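Local coordinates for mandelate racemase/muconate lactonizing enzyme family protein (Azoarcus sp., PDB 2QDE) that belongs to the enolase superfamily, joining an N-terminal capping domain to a barrel domain that carries a metal site, here occupied by a barium ion, at residues 129-137 with 352-361; 300-308 with 343-351. One frame throughout, in Å; residues are numbered along the deposited sequence.

Contact 1 (129-137 with 352-361)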
ATOM      1  N   GLY A 129     -25.731  10.634  30.170  1.00 18.05           N
ATOM      2  CA  GLY A 129     -27.177  10.623  30.331  1.00 18.04           C
ATOM      3  C   GLY A 129     -27.821   9.344  29.833  1.00 19.20           C
ATOM      4  O   GLY A 129     -27.226   8.615  29.043  1.00 19.41           O
ATOM      5  N   LYS A 130     -29.040   9.067  30.288  1.00 20.97           N
ATOM      6  CA  LYS A 130     -29.747   7.858  29.877  1.00 21.19           C
ATOM      7  C   LYS A 130     -30.284   7.990  28.448  1.00 21.81           C
ATOM      8  O   LYS A 130     -31.373   8.522  28.227  1.00 21.93           O
ATOM      9  CB  LYS A 130     -30.903   7.557  30.837  1.00 21.36           C
ATOM     10  CG  LYS A 130     -31.527   6.184  30.608  1.00 23.76           C
ATOM     11  CD  LYS A 130     -32.809   5.961  31.404  1.00 26.09           C
ATOM     12  CE  LYS A 130     -32.557   5.917  32.901  1.00 25.75           C
ATOM     13  NZ  LYS A 130     -33.807   5.571  33.644  1.00 28.62           N
ATOM     14  N   THR A 131     -29.515   7.489  27.486  1.00 20.16           N
ATOM     15  CA  THR A 131     -29.894   7.551  26.075  1.00 20.04           C
ATOM     16  C   THR A 131     -31.070   6.635  25.739  1.00 19.72           C
ATOM     17  O   THR A 131     -31.939   7.007  24.954  1.00 19.55           O
ATOM     18  CB  THR A 131     -28.683   7.230  25.183  1.00 18.98           C
ATOM     19  OG1 THR A 131     -27.732   8.295  25.306  1.00 17.14           O
ATOM     20  CG2 THR A 131     -29.097   7.093  23.723  1.00 17.62           C
ATOM     21  N   ILE A 132     -31.087   5.438  26.313  1.00 17.93           N
ATOM     22  CA  ILE A 132     -32.198   4.516  26.112  1.00 20.23           C
ATOM     23  C   ILE A 132     -32.609   4.041  27.507  1.00 22.03           C
ATOM     24  O   ILE A 132     -31.773   3.947  28.402  1.00 20.79           O
ATOM     25  CB  ILE A 132     -31.820   3.311  25.214  1.00 19.15           C
ATOM     26  CG1 ILE A 132     -30.614   2.565  25.787  1.00 17.14           C
ATOM     27  CG2 ILE A 132     -31.546   3.795  23.800  1.00 17.16           C
ATOM     28  CD1 ILE A 132     -30.277   1.303  25.032  1.00 17.85           C
ATOM     29  N   GLU A 133     -33.891   3.753  27.701  1.00 23.49           N
ATOM     30  CA  GLU A 133     -34.372   3.344  29.019  1.00 25.22           C
ATOM     31  C   GLU A 133     -34.127   1.884  29.366  1.00 24.57           C
ATOM     32  O   GLU A 133     -33.990   1.534  30.540  1.00 26.70           O
ATOM     33  CB  GLU A 133     -35.855   3.686  29.144  1.00 27.94           C
ATOM     34  CG  GLU A 133     -36.106   5.175  28.970  1.00 33.00           C
ATOM     35  CD  GLU A 133     -37.571   5.518  28.837  1.00 37.57           C
ATOM     36  OE1 GLU A 133     -38.306   4.763  28.148  1.00 38.29           O
ATOM     37  OE2 GLU A 133     -37.983   6.553  29.406  1.00 39.91           O
ATOM     38  N   ARG A 134     -34.071   1.030  28.354  1.00 22.28           N
ATOM     39  CA  ARG A 134     -33.821  -0.383  28.580  1.00 22.12           C
ATOM     40  C   ARG A 134     -32.934  -0.913  27.467  1.00 21.41           C
ATOM     41  O   ARG A 134     -32.917  -0.377  26.358  1.00 19.47           O
ATOM     42  CB  ARG A 134     -35.134  -1.161  28.656  1.00 22.88           C
ATOM     43  CG  ARG A 134     -35.961  -1.143  27.400  1.00 25.22           C
ATOM     44  CD  ARG A 134     -37.243  -1.909  27.638  1.00 26.08           C
ATOM     45  NE  ARG A 134     -38.036  -2.054  26.424  1.00 28.66           N
ATOM     46  CZ  ARG A 134     -39.173  -2.738  26.355  1.00 29.25           C
ATOM     47  NH1 ARG A 134     -39.655  -3.342  27.440  1.00 28.96           N
ATOM     48  NH2 ARG A 134     -39.822  -2.829  25.205  1.00 28.65           N
ATOM     49  N   ILE A 135     -32.204  -1.976  27.780  1.00 19.25           N
ATOM     50  CA  ILE A 135     -31.250  -2.567  26.857  1.00 18.97           C
ATOM     51  C   ILE A 135     -31.653  -3.950  26.379  1.00 18.92           C
ATOM     52  O   ILE A 135     -31.744  -4.887  27.178  1.00 19.59           O
ATOM     53  CB  ILE A 135     -29.873  -2.680  27.554  1.00 19.45           C
ATOM     54  CG1 ILE A 135     -29.516  -1.338  28.196  1.00 18.92           C
ATOM     55  CG2 ILE A 135     -28.810  -3.143  26.566  1.00 19.17           C
ATOM     56  CD1 ILE A 135     -28.432  -1.440  29.251  1.00 19.61           C
ATOM     57  N   PRO A 136     -31.895  -4.103  25.069  1.00 18.74           N
ATOM     58  CA  PRO A 136     -32.276  -5.416  24.540  1.00 18.73           C
ATOM     59  C   PRO A 136     -31.083  -6.372  24.643  1.00 20.27           C
ATOM     60  O   PRO A 136     -29.950  -6.012  24.300  1.00 18.50           O
ATOM     61  CB  PRO A 136     -32.671  -5.104  23.095  1.00 18.68           C
ATOM     62  CG  PRO A 136     -31.804  -3.921  22.755  1.00 18.28           C
ATOM     63  CD  PRO A 136     -31.895  -3.082  24.006  1.00 18.20           C
ATOM     64  N   LEU A 137     -31.343  -7.592  25.110  1.00 19.71           N
ATOM     65  CA  LEU A 137     -30.292  -8.578  25.298  1.00 19.47           C
ATOM     66  C   LEU A 137     -30.402  -9.845  24.462  1.00 20.33           C
ATOM     67  O   LEU A 137     -31.474 -10.219  23.985  1.00 20.79           O
ATOM     68  CB  LEU A 137     -30.236  -8.998  26.769  1.00 20.71           C
ATOM     69  CG  LEU A 137     -29.974  -7.937  27.836  1.00 20.88           C
ATOM     70  CD1 LEU A 137     -30.256  -8.535  29.221  1.00 21.62           C
ATOM     71  CD2 LEU A 137     -28.534  -7.441  27.735  1.00 18.87           C
ATOM     72  N   PHE A 352     -33.712  -7.647  34.980  1.00 20.80           N
ATOM     73  CA  PHE A 352     -33.604  -8.410  33.743  1.00 21.22           C
ATOM     74  C   PHE A 352     -35.012  -8.962  33.566  1.00 23.60           C
ATOM     75  O   PHE A 352     -35.442  -9.825  34.336  1.00 22.33           O
ATOM     76  CB  PHE A 352     -32.632  -9.576  33.903  1.00 20.93           C
ATOM     77  CG  PHE A 352     -31.188  -9.172  33.927  1.00 20.10           C
ATOM     78  CD1 PHE A 352     -30.473  -9.026  32.740  1.00 20.96           C
ATOM     79  CD2 PHE A 352     -30.532  -8.969  35.138  1.00 20.29           C
ATOM     80  CE1 PHE A 352     -29.122  -8.682  32.758  1.00 21.48           C
ATOM     81  CE2 PHE A 352     -29.184  -8.623  35.174  1.00 21.24           C
ATOM     82  CZ  PHE A 352     -28.474  -8.483  33.980  1.00 21.95           C
ATOM     83  N   GLU A 353     -35.728  -8.473  32.561  1.00 23.23           N
ATOM     84  CA  GLU A 353     -37.092  -8.924  32.333  1.00 25.05           C
ATOM     85  C   GLU A 353     -37.489  -8.877  30.857  1.00 23.95           C
ATOM     86  O   GLU A 353     -37.200  -7.903  30.160  1.00 22.54           O
ATOM     87  CB  GLU A 353     -38.049  -8.054  33.149  1.00 26.03           C
ATOM     88  CG  GLU A 353     -39.478  -8.572  33.204  1.00 30.18           C
ATOM     89  CD  GLU A 353     -40.433  -7.548  33.785  1.00 32.99           C
ATOM     90  OE1 GLU A 353     -40.067  -6.899  34.791  1.00 33.80           O
ATOM     91  OE2 GLU A 353     -41.548  -7.392  33.241  1.00 35.85           O
ATOM     92  N   GLY A 354     -38.153  -9.933  30.393  1.00 23.66           N
ATOM     93  CA  GLY A 354     -38.589  -9.998  29.009  1.00 23.70           C
ATOM     94  C   GLY A 354     -37.469  -9.873  27.991  1.00 25.27           C
ATOM     95  O   GLY A 354     -37.698  -9.410  26.873  1.00 25.10           O
ATOM     96  N   GLY A 355     -36.262 -10.292  28.365  1.00 24.44           N
ATOM     97  CA  GLY A 355     -35.136 -10.206  27.450  1.00 23.63           C
ATOM     98  C   GLY A 355     -34.534  -8.813  27.378  1.00 22.67           C
ATOM     99  O   GLY A 355     -33.853  -8.474  26.408  1.00 22.36           O
ATOM    100  N   TYR A 356     -34.782  -8.009  28.409  1.00 21.77           N
ATOM    101  CA  TYR A 356     -34.256  -6.647  28.479  1.00 22.15           C
ATOM    102  C   TYR A 356     -33.555  -6.387  29.810  1.00 22.42           C
ATOM    103  O   TYR A 356     -33.897  -6.989  30.825  1.00 21.81           O
ATOM    104  CB  TYR A 356     -35.388  -5.627  28.336  1.00 23.58           C
ATOM    105  CG  TYR A 356     -35.885  -5.397  26.928  1.00 24.81           C
ATOM    106  CD1 TYR A 356     -35.236  -4.503  26.076  1.00 25.27           C
ATOM    107  CD2 TYR A 356     -37.034  -6.036  26.464  1.00 25.95           C
ATOM    108  CE1 TYR A 356     -35.730  -4.240  24.783  1.00 26.90           C
ATOM    109  CE2 TYR A 356     -37.537  -5.784  25.180  1.00 27.09           C
ATOM    110  CZ  TYR A 356     -36.878  -4.885  24.347  1.00 27.37           C
ATOM    111  OH  TYR A 356     -37.374  -4.637  23.079  1.00 29.23           O
ATOM    112  N   LEU A 357     -32.580  -5.484  29.793  1.00 21.72           N
ATOM    113  CA  LEU A 357     -31.851  -5.090  30.995  1.00 21.49           C
ATOM    114  C   LEU A 357     -32.145  -3.619  31.274  1.00 21.29           C
ATOM    115  O   LEU A 357     -32.041  -2.777  30.383  1.00 20.87           O
ATOM    116  CB  LEU A 357     -30.340  -5.282  30.811  1.00 21.32           C
ATOM    117  CG  LEU A 357     -29.391  -4.506  31.743  1.00 22.72           C
ATOM    118  CD1 LEU A 357     -29.683  -4.831  33.207  1.00 23.29           C
ATOM    119  CD2 LEU A 357     -27.940  -4.851  31.406  1.00 21.29           C
ATOM    120  N   TYR A 358     -32.527  -3.318  32.510  1.00 21.98           N
ATOM    121  CA  TYR A 358     -32.829  -1.949  32.917  1.00 22.61           C
ATOM    122  C   TYR A 358     -31.796  -1.514  33.938  1.00 23.71           C
ATOM    123  O   TYR A 358     -31.560  -2.216  34.919  1.00 25.40           O
ATOM    124  CB  TYR A 358     -34.203  -1.860  33.582  1.00 22.46           C
ATOM    125  CG  TYR A 358     -35.367  -2.239  32.709  1.00 23.83           C
ATOM    126  CD1 TYR A 358     -36.173  -1.261  32.122  1.00 24.67           C
ATOM    127  CD2 TYR A 358     -35.682  -3.581  32.482  1.00 23.82           C
ATOM    128  CE1 TYR A 358     -37.274  -1.617  31.330  1.00 24.92           C
ATOM    129  CE2 TYR A 358     -36.768  -3.943  31.697  1.00 24.87           C
ATOM    130  CZ  TYR A 358     -37.558  -2.963  31.123  1.00 25.02           C
ATOM    131  OH  TYR A 358     -38.619  -3.347  30.336  1.00 26.41           O
ATOM    132  N   PRO A 359     -31.175  -0.345  33.736  1.00 23.22           N
ATOM    133  CA  PRO A 359     -30.172   0.114  34.699  1.00 23.11           C
ATOM    134  C   PRO A 359     -30.842   0.618  35.983  1.00 23.00           C
ATOM    135  O   PRO A 359     -31.901   1.244  35.926  1.00 21.05           O
ATOM    136  CB  PRO A 359     -29.476   1.240  33.948  1.00 23.83           C
ATOM    137  CG  PRO A 359     -30.607   1.847  33.175  1.00 23.16           C
ATOM    138  CD  PRO A 359     -31.326   0.621  32.632  1.00 23.59           C
ATOM    139  N   ASN A 360     -30.239   0.336  37.135  1.00 22.55           N
ATOM    140  CA  ASN A 360     -30.805   0.820  38.393  1.00 24.30           C
ATOM    141  C   ASN A 360     -30.686   2.342  38.344  1.00 24.78           C
ATOM    142  O   ASN A 360     -29.829   2.878  37.639  1.00 23.65           O
ATOM    143  CB  ASN A 360     -30.030   0.260  39.594  1.00 25.45           C
ATOM    144  CG  ASN A 360     -30.426  -1.172  39.934  1.00 27.46           C
ATOM    145  OD1 ASN A 360     -29.739  -1.856  40.703  1.00 30.15           O
ATOM    146  ND2 ASN A 360     -31.540  -1.632  39.370  1.00 28.05           N
ATOM    147  N   ASP A 361     -31.531   3.044  39.090  1.00 24.30           N
ATOM    148  CA  ASP A 361     -31.483   4.497  39.060  1.00 26.02           C
ATOM    149  C   ASP A 361     -30.956   5.143  40.331  1.00 26.35           C
ATOM    150  O   ASP A 361     -31.014   6.357  40.487  1.00 27.82           O
ATOM    151  CB  ASP A 361     -32.864   5.045  38.715  1.00 27.69           C
ATOM    152  CG  ASP A 361     -33.323   4.611  37.331  1.00 30.26           C
ATOM    153  OD1 ASP A 361     -32.646   4.964  36.333  1.00 30.61           O
ATOM    154  OD2 ASP A 361     -34.356   3.909  37.238  1.00 30.43           O
TER
HETATM  155  O   HOH W   1     -38.943  -1.811  22.767  1.00 40.55           O

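Contact 2 (300-308 with 343-351)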
ATOM      1  N   VAL A 300     -18.726 -12.880  33.652  1.00 24.60           N
ATOM      2  CA  VAL A 300     -19.729 -13.460  34.549  1.00 24.21           C
ATOM      3  C   VAL A 300     -19.571 -13.095  36.023  1.00 25.49           C
ATOM      4  O   VAL A 300     -18.660 -13.577  36.709  1.00 23.76           O
ATOM      5  CB  VAL A 300     -19.758 -14.989  34.425  1.00 25.80           C
ATOM      6  CG1 VAL A 300     -20.813 -15.565  35.365  1.00 26.74           C
ATOM      7  CG2 VAL A 300     -20.065 -15.377  32.988  1.00 27.31           C
ATOM      8  N   GLY A 301     -20.480 -12.253  36.503  1.00 23.68           N
ATOM      9  CA  GLY A 301     -20.430 -11.823  37.884  1.00 23.21           C
ATOM     10  C   GLY A 301     -21.788 -11.482  38.468  1.00 23.20           C
ATOM     11  O   GLY A 301     -22.827 -11.718  37.850  1.00 23.29           O
ATOM     12  N   SER A 302     -21.760 -10.910  39.666  1.00 21.29           N
ATOM     13  CA  SER A 302     -22.956 -10.527  40.402  1.00 21.76           C
ATOM     14  C   SER A 302     -23.675  -9.361  39.745  1.00 21.76           C
ATOM     15  O   SER A 302     -23.274  -8.897  38.682  1.00 20.14           O
ATOM     16  CB  SER A 302     -22.564 -10.107  41.813  1.00 20.92           C
ATOM     17  OG  SER A 302     -21.798  -8.908  41.761  1.00 21.85           O
ATOM     18  N   GLY A 303     -24.736  -8.893  40.396  1.00 20.32           N
ATOM     19  CA  GLY A 303     -25.479  -7.757  39.884  1.00 18.44           C
ATOM     20  C   GLY A 303     -24.578  -6.535  39.918  1.00 19.02           C
ATOM     21  O   GLY A 303     -24.802  -5.557  39.192  1.00 18.47           O
ATOM     22  N   LEU A 304     -23.551  -6.585  40.766  1.00 18.11           N
ATOM     23  CA  LEU A 304     -22.615  -5.475  40.862  1.00 19.68           C
ATOM     24  C   LEU A 304     -21.694  -5.496  39.648  1.00 18.90           C
ATOM     25  O   LEU A 304     -21.384  -4.452  39.085  1.00 18.63           O
ATOM     26  CB  LEU A 304     -21.781  -5.551  42.146  1.00 19.38           C
ATOM     27  CG  LEU A 304     -20.758  -4.413  42.301  1.00 17.62           C
ATOM     28  CD1 LEU A 304     -21.470  -3.072  42.215  1.00 18.49           C
ATOM     29  CD2 LEU A 304     -20.032  -4.530  43.632  1.00 18.79           C
ATOM     30  N   GLU A 305     -21.257  -6.686  39.249  1.00 19.07           N
ATOM     31  CA  GLU A 305     -20.388  -6.819  38.083  1.00 19.22           C
ATOM     32  C   GLU A 305     -21.124  -6.313  36.840  1.00 18.90           C
ATOM     33  O   GLU A 305     -20.532  -5.673  35.967  1.00 18.08           O
ATOM     34  CB  GLU A 305     -19.992  -8.290  37.889  1.00 19.05           C
ATOM     35  CG  GLU A 305     -19.028  -8.574  36.736  1.00 19.46           C
ATOM     36  CD  GLU A 305     -19.701  -8.624  35.366  1.00 21.69           C
ATOM     37  OE1 GLU A 305     -20.883  -9.032  35.284  1.00 22.02           O
ATOM     38  OE2 GLU A 305     -19.037  -8.273  34.362  1.00 22.44           O
ATOM     39  N   ALA A 306     -22.422  -6.588  36.766  1.00 17.70           N
ATOM     40  CA  ALA A 306     -23.205  -6.168  35.604  1.00 18.31           C
ATOM     41  C   ALA A 306     -23.506  -4.671  35.537  1.00 18.79           C
ATOM     42  O   ALA A 306     -23.753  -4.133  34.455  1.00 18.48           O
ATOM     43  CB  ALA A 306     -24.507  -6.954  35.554  1.00 17.32           C
ATOM     44  N   SER A 307     -23.467  -3.993  36.681  1.00 17.75           N
ATOM     45  CA  SER A 307     -23.797  -2.566  36.734  1.00 19.88           C
ATOM     46  C   SER A 307     -23.013  -1.561  35.889  1.00 18.64           C
ATOM     47  O   SER A 307     -23.615  -0.759  35.177  1.00 18.23           O
ATOM     48  CB  SER A 307     -23.810  -2.088  38.184  1.00 20.59           C
ATOM     49  OG  SER A 307     -24.929  -2.633  38.843  1.00 25.51           O
ATOM     50  N   PRO A 308     -21.671  -1.567  35.962  1.00 17.72           N
ATOM     51  CA  PRO A 308     -20.946  -0.589  35.135  1.00 17.96           C
ATOM     52  C   PRO A 308     -21.399  -0.665  33.672  1.00 17.72           C
ATOM     53  O   PRO A 308     -21.724   0.353  33.051  1.00 16.79           O
ATOM     54  CB  PRO A 308     -19.482  -0.996  35.320  1.00 17.50           C
ATOM     55  CG  PRO A 308     -19.468  -1.550  36.716  1.00 17.70           C
ATOM     56  CD  PRO A 308     -20.736  -2.391  36.752  1.00 16.31           C
ATOM     57  N   ASN A 343     -30.382 -14.447  46.107  1.00 29.90           N
ATOM     58  CA  ASN A 343     -29.190 -14.624  46.925  1.00 28.62           C
ATOM     59  C   ASN A 343     -27.921 -14.146  46.220  1.00 26.31           C
ATOM     60  O   ASN A 343     -26.936 -14.872  46.154  1.00 23.27           O
ATOM     61  CB  ASN A 343     -29.064 -16.103  47.318  1.00 31.20           C
ATOM     62  CG  ASN A 343     -27.977 -16.347  48.360  1.00 33.51           C
ATOM     63  OD1 ASN A 343     -26.841 -16.706  48.028  1.00 35.66           O
ATOM     64  ND2 ASN A 343     -28.323 -16.144  49.631  1.00 35.27           N
ATOM     65  N   ASP A 344     -27.958 -12.919  45.698  1.00 24.81           N
ATOM     66  CA  ASP A 344     -26.813 -12.324  45.001  1.00 22.09           C
ATOM     67  C   ASP A 344     -26.140 -11.351  45.968  1.00 22.01           C
ATOM     68  O   ASP A 344     -26.799 -10.837  46.876  1.00 21.11           O
ATOM     69  CB  ASP A 344     -27.291 -11.556  43.762  1.00 21.12           C
ATOM     70  CG  ASP A 344     -26.151 -11.181  42.829  1.00 21.34           C
ATOM     71  OD1 ASP A 344     -25.621 -12.078  42.143  1.00 22.49           O
ATOM     72  OD2 ASP A 344     -25.779  -9.990  42.784  1.00 21.64           O
ATOM     73  N   ILE A 345     -24.843 -11.086  45.798  1.00 20.80           N
ATOM     74  CA  ILE A 345     -24.191 -10.152  46.708  1.00 21.43           C
ATOM     75  C   ILE A 345     -24.790  -8.766  46.520  1.00 22.04           C
ATOM     76  O   ILE A 345     -24.547  -7.861  47.320  1.00 24.06           O
ATOM     77  CB  ILE A 345     -22.660 -10.088  46.511  1.00 22.69           C
ATOM     78  CG1 ILE A 345     -22.317  -9.635  45.099  1.00 21.47           C
ATOM     79  CG2 ILE A 345     -22.043 -11.451  46.801  1.00 21.75           C
ATOM     80  CD1 ILE A 345     -20.857  -9.284  44.937  1.00 23.32           C
ATOM     81  N   ALA A 346     -25.559  -8.599  45.446  1.00 21.58           N
ATOM     82  CA  ALA A 346     -26.248  -7.339  45.194  1.00 22.41           C
ATOM     83  C   ALA A 346     -27.639  -7.555  45.774  1.00 22.09           C
ATOM     84  O   ALA A 346     -28.353  -8.461  45.343  1.00 22.94           O
ATOM     85  CB  ALA A 346     -26.357  -7.058  43.694  1.00 21.34           C
ATOM     86  N   LEU A 347     -28.017  -6.754  46.762  1.00 23.67           N
ATOM     87  CA  LEU A 347     -29.338  -6.901  47.356  1.00 24.07           C
ATOM     88  C   LEU A 347     -30.390  -6.497  46.343  1.00 24.12           C
ATOM     89  O   LEU A 347     -31.518  -6.984  46.381  1.00 24.13           O
ATOM     90  CB  LEU A 347     -29.476  -6.022  48.602  1.00 25.41           C
ATOM     91  CG  LEU A 347     -28.661  -6.417  49.834  1.00 23.63           C
ATOM     92  CD1 LEU A 347     -28.723  -5.296  50.846  1.00 23.27           C
ATOM     93  CD2 LEU A 347     -29.206  -7.711  50.424  1.00 25.39           C
ATOM     94  N   ASN A 348     -30.008  -5.613  45.424  1.00 23.81           N
ATOM     95  CA  ASN A 348     -30.921  -5.124  44.398  1.00 22.31           C
ATOM     96  C   ASN A 348     -30.350  -5.293  42.985  1.00 22.88           C
ATOM     97  O   ASN A 348     -29.941  -4.327  42.343  1.00 23.56           O
ATOM     98  CB  ASN A 348     -31.248  -3.655  44.677  1.00 23.14           C
ATOM     99  CG  ASN A 348     -30.010  -2.767  44.681  1.00 22.98           C
ATOM    100  OD1 ASN A 348     -28.913  -3.193  45.060  1.00 22.47           O
ATOM    101  ND2 ASN A 348     -30.187  -1.522  44.269  1.00 22.93           N
ATOM    102  N   VAL A 349     -30.336  -6.535  42.516  1.00 22.24           N
ATOM    103  CA  VAL A 349     -29.824  -6.872  41.193  1.00 23.83           C
ATOM    104  C   VAL A 349     -30.549  -6.079  40.102  1.00 23.06           C
ATOM    105  O   VAL A 349     -31.768  -5.921  40.150  1.00 22.74           O
ATOM    106  CB  VAL A 349     -30.020  -8.378  40.905  1.00 23.84           C
ATOM    107  CG1 VAL A 349     -29.344  -8.756  39.598  1.00 26.01           C
ATOM    108  CG2 VAL A 349     -29.450  -9.208  42.050  1.00 25.49           C
ATOM    109  N   PRO A 350     -29.803  -5.551  39.114  1.00 22.42           N
ATOM    110  CA  PRO A 350     -30.464  -4.794  38.045  1.00 20.96           C
ATOM    111  C   PRO A 350     -31.564  -5.649  37.416  1.00 21.17           C
ATOM    112  O   PRO A 350     -31.425  -6.872  37.301  1.00 20.38           O
ATOM    113  CB  PRO A 350     -29.322  -4.503  37.080  1.00 20.77           C
ATOM    114  CG  PRO A 350     -28.162  -4.318  38.009  1.00 19.71           C
ATOM    115  CD  PRO A 350     -28.336  -5.458  38.995  1.00 20.21           C
ATOM    116  N   ARG A 351     -32.649  -5.003  37.004  1.00 20.53           N
ATOM    117  CA  ARG A 351     -33.782  -5.710  36.425  1.00 21.96           C
ATOM    118  C   ARG A 351     -33.576  -6.326  35.037  1.00 21.72           C
ATOM    119  O   ARG A 351     -33.305  -5.631  34.058  1.00 21.75           O
ATOM    120  CB  ARG A 351     -35.002  -4.784  36.398  1.00 23.67           C
ATOM    121  CG  ARG A 351     -36.256  -5.421  35.822  1.00 25.59           C
ATOM    122  CD  ARG A 351     -37.506  -4.807  36.430  1.00 28.84           C
ATOM    123  NE  ARG A 351     -37.865  -3.506  35.864  1.00 30.24           N
ATOM    124  CZ  ARG A 351     -38.659  -3.346  34.804  1.00 31.62           C
ATOM    125  NH1 ARG A 351     -39.173  -4.406  34.190  1.00 31.71           N
ATOM    126  NH2 ARG A 351     -38.960  -2.128  34.371  1.00 30.01           N
TER

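Contact 1 (129-137 with 352-361)
R134 and Y356 meet face to face, the guanidinium lying almost flat on the phenol with the two planes 9° apart. This is a cation-pi stack, R134 CZ standing 3.8 Å from the centre of the Y356 ring. The side chain leaves the backbone with CG between N and the carbonyl carbon (chi1 63°) and then runs extended, which brings its planar end over Y356. R134 CB lies over a face of the Y358 ring, offset toward its rim. In the guanidinium plane, R134 NH1 donates a nearly straight bond of 3.1 Å to Y358 OH. A water accepting from R134 NH2 also bonds Y356 OH, and these partners together probably limit the rotation of the group.

Backbone bonds join the two strands. I135 N reaches L357 O at 2.7 Å, L357 N returns the bond to I135 O, and L137 N donates to the carbonyl O of G355, a residue of the type I' turn from E353 to Y356.

On the face that carries I135 and L357, I135 CD1 meets L357 CD2. L137 CD1 touches L357 CB and, at 3.6 Å, the ring edge of F352 at CD1. Farther along, K130 NZ forms a salt bridge of 3.0 Å with D361 OD1, an oxygen also bonded to Y124 OH.

The whole is an antiparallel pairing in which the tight hairpin 351-358 extends the barrel domain's parallel sheet beyond strand 135-140.

Contact 2 (300-308 with 343-351)
A helix N-terminus docked against an irregular loop is the nature of this contact, in which the start of helix 303-315 is buried against residues 344-350, the run that leads into strand 351-353. One direct hydrogen bond joins the two segments: G303 N, in the first turn of the helix, donates to D344 OD2 over 2.8 Å. It is nearly straight, at 172°, and meets the syn side of the carboxylate 27° out of its plane. D344 CG lies opposite its own backbone N (chi1 -167°), which carries the carboxylate across to the helix. Its other oxygen, OD1, bonds H333 NE2, so both carboxylate oxygens are engaged.

Beside it stands S302, the N-cap residue. Its OG accepts from L304 N at 3.1 Å and, weakly, from E305 N, and is bonded as well to D49 of strand 45-49. I345 lies against the same serine, its CG1 coming to 3.3 Å from S302 CB, a tight carbon pair.

Glycine at 303 allows close approach. A346 CB and V349 CG1 each come to 4.0 Å from G303 CA, while P350 CD rests 3.5 Å from G303 O. That carbonyl also takes a bond from S307 OG, 2.9 Å long, and P350 CG touches the same hydroxyl.

The amides of the first helical turn are thus shared between two side chains, S302 OG serving L304 and, weakly, E305, and the D344 carboxylate serving G303. A negative group at this end would be expected to interact favourably with the helix dipole, which probably favours the charged form of D344.

How the contacts relate
After the N-terminal sheet and helices, the chain reaches 129-137, which enters the barrel domain along strand 135-140. It then runs through the alternating strands and helices of the barrel to 300-308, at the start of helix 303-315. Residues 343-351 come back to that helix start, and contact 2 closes a short loop. The chain goes straight on into 352-361, where contact 1 closes a much longer one, so the loop of contact 2 lies wholly within that of contact 1. Their centres are about 14 Å apart. The two also touch: Y358 N probably bonds R351 O, across the hairpin. Together they tie the barrel's first strand, the hairpin 351-358 and helix 303-315.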